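Local atomic coordinates of methyltransferase type 12 (PDB entry 3JWG), a protein that probably transfers a methyl group from S-adenosyl-L-methionine to the 2'-hydroxyl of the 3'-terminal nucleotide of small RNAs, this chain being its methyltransferase domain. Residues Ala23-Val28 against Tyr103-Val108. Residues are numbered along the deposited sequence; the frame is centred on the assembly and turned at random.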
loop_
_atom_site.group_PDB
_atom_site.type_symbol
_atom_site.label_atom_id
_atom_site.label_comp_id
_atom_site.label_asym_id
_atom_site.label_seq_id
_atom_site.Cartn_x
_atom_site.Cartn_y
_atom_site.Cartn_z
ATOM N N ALA A 23 -0.576 2.914 -11.965
ATOM C CA ALA A 23 -1.536 2.848 -13.065
ATOM C C ALA A 23 -2.964 2.748 -12.550
ATOM O O ALA A 23 -3.871 3.375 -13.097
ATOM C CB ALA A 23 -1.220 1.657 -13.977
ATOM N N VAL A 24 -3.178 1.961 -11.501
ATOM C CA VAL A 24 -4.523 1.839 -10.949
ATOM C C VAL A 24 -4.985 3.204 -10.433
ATOM O O VAL A 24 -6.111 3.637 -10.708
ATOM C CB VAL A 24 -4.576 0.799 -9.802
ATOM C CG1 VAL A 24 -5.948 0.825 -9.135
ATOM C CG2 VAL A 24 -4.300 -0.592 -10.357
ATOM N N LEU A 25 -4.112 3.880 -9.691
ATOM C CA LEU A 25 -4.424 5.204 -9.151
ATOM C C LEU A 25 -4.804 6.164 -10.282
ATOM O O LEU A 25 -5.816 6.871 -10.211
ATOM C CB LEU A 25 -3.214 5.749 -8.393
ATOM C CG LEU A 25 -2.874 4.967 -7.119
ATOM C CD1 LEU A 25 -1.523 5.391 -6.585
ATOM C CD2 LEU A 25 -3.972 5.201 -6.091
ATOM N N LYS A 26 -3.982 6.193 -11.322
ATOM C CA LYS A 26 -4.254 7.057 -12.465
ATOM C C LYS A 26 -5.577 6.660 -13.124
ATOM O O LYS A 26 -6.362 7.526 -13.523
ATOM C CB LYS A 26 -3.112 6.954 -13.482
ATOM C CG LYS A 26 -3.218 7.904 -14.674
ATOM C CD LYS A 26 -3.095 9.368 -14.253
ATOM C CE LYS A 26 -3.082 10.296 -15.470
ATOM N NZ LYS A 26 -1.921 9.992 -16.369
ATOM N N SER A 27 -5.832 5.355 -13.226
ATOM C CA SER A 27 -7.056 4.872 -13.859
ATOM C C SER A 27 -8.312 5.357 -13.138
ATOM O O SER A 27 -9.363 5.513 -13.763
ATOM C CB SER A 27 -7.065 3.335 -13.952
ATOM O OG SER A 27 -7.435 2.720 -12.728
ATOM N N VAL A 28 -8.209 5.611 -11.835
ATOM C CA VAL A 28 -9.370 6.086 -11.085
ATOM C C VAL A 28 -9.319 7.596 -10.873
ATOM O O VAL A 28 -10.144 8.162 -10.162
ATOM C CB VAL A 28 -9.509 5.368 -9.712
ATOM C CG1 VAL A 28 -9.655 3.862 -9.928
ATOM C CG2 VAL A 28 -8.309 5.663 -8.826
ATOM N N TYR A 103 -7.900 12.352 1.408
ATOM C CA TYR A 103 -7.226 11.775 0.247
ATOM C C TYR A 103 -8.175 11.071 -0.706
ATOM O O TYR A 103 -9.240 10.612 -0.303
ATOM C CB TYR A 103 -6.122 10.815 0.716
ATOM C CG TYR A 103 -4.954 11.555 1.310
ATOM C CD1 TYR A 103 -3.912 12.006 0.503
ATOM C CD2 TYR A 103 -4.946 11.910 2.664
ATOM C CE1 TYR A 103 -2.890 12.800 1.023
ATOM C CE2 TYR A 103 -3.933 12.709 3.195
ATOM C CZ TYR A 103 -2.912 13.153 2.370
ATOM O OH TYR A 103 -1.928 13.973 2.872
ATOM N N ASP A 104 -7.795 11.003 -1.982
ATOM C CA ASP A 104 -8.625 10.331 -2.982
ATOM C C ASP A 104 -8.388 8.821 -2.920
ATOM O O ASP A 104 -9.278 8.025 -3.212
ATOM C CB ASP A 104 -8.288 10.808 -4.401
ATOM C CG ASP A 104 -8.652 12.260 -4.639
ATOM O OD1 ASP A 104 -9.757 12.684 -4.222
ATOM O OD2 ASP A 104 -7.833 12.966 -5.258
ATOM N N ALA A 105 -7.173 8.435 -2.552
ATOM C CA ALA A 105 -6.841 7.021 -2.470
ATOM C C ALA A 105 -5.742 6.758 -1.458
ATOM O O ALA A 105 -4.902 7.625 -1.198
ATOM C CB ALA A 105 -6.398 6.509 -3.845
ATOM N N ALA A 106 -5.764 5.558 -0.890
ATOM C CA ALA A 106 -4.751 5.140 0.064
ATOM C C ALA A 106 -4.142 3.857 -0.492
ATOM O O ALA A 106 -4.853 3.004 -1.034
ATOM C CB ALA A 106 -5.372 4.875 1.440
ATOM N N THR A 107 -2.826 3.739 -0.383
ATOM C CA THR A 107 -2.124 2.548 -0.845
ATOM C C THR A 107 -1.513 1.868 0.381
ATOM O O THR A 107 -1.031 2.532 1.308
ATOM C CB THR A 107 -1.021 2.898 -1.873
ATOM O OG1 THR A 107 -0.134 3.867 -1.311
ATOM C CG2 THR A 107 -1.643 3.475 -3.154
ATOM N N VAL A 108 -1.545 0.542 0.375
ATOM C CA VAL A 108 -1.052 -0.275 1.474
ATOM C C VAL A 108 -0.219 -1.399 0.865
ATOM O O VAL A 108 -0.757 -2.408 0.416
ATOM C CB VAL A 108 -2.248 -0.879 2.247
ATOM C CG1 VAL A 108 -1.762 -1.675 3.446
ATOM C CG2 VAL A 108 -3.194 0.241 2.680
#
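L25 reaches from the last turn of its helix with a forked end that straddles two residues of a strand, A105 and T107. One branch, CD2, lies 3.6 Å from the CB of A105; the other, CD1, meets CG2 of T107 at 3.9 Å, and CD2 is also close to that methyl. With chi1 at -67°, CG swings opposite the carbonyl carbon, and an extended chi2 carries the fork to the strand. Leucine suits this buried site: its end is wholly apolar, and two methyls can touch two strand residues at once. A105 suits its place because a lone methyl, pointing toward the helix, keeps the strand surface low enough for the leucine branch to rest against it. T107 crosses L25 at about a right angle and divides its labour: CG2 joins the apolar contact, while OG1 hydrogen-bonds OD1 of D35, so a buried hydroxyl is satisfied. On the helix, S27 OG donates to V24 O (2.6 Å). The contact packs helix 13-27 on one face of the Rossmann-like methyltransferase sheet, where L25 also touches V33 and I137 on the strands flanking 105-109. A106 points away from this helix and, with V108, packs on helix 117-131; the strand ends at I109, a magnesium-site residue.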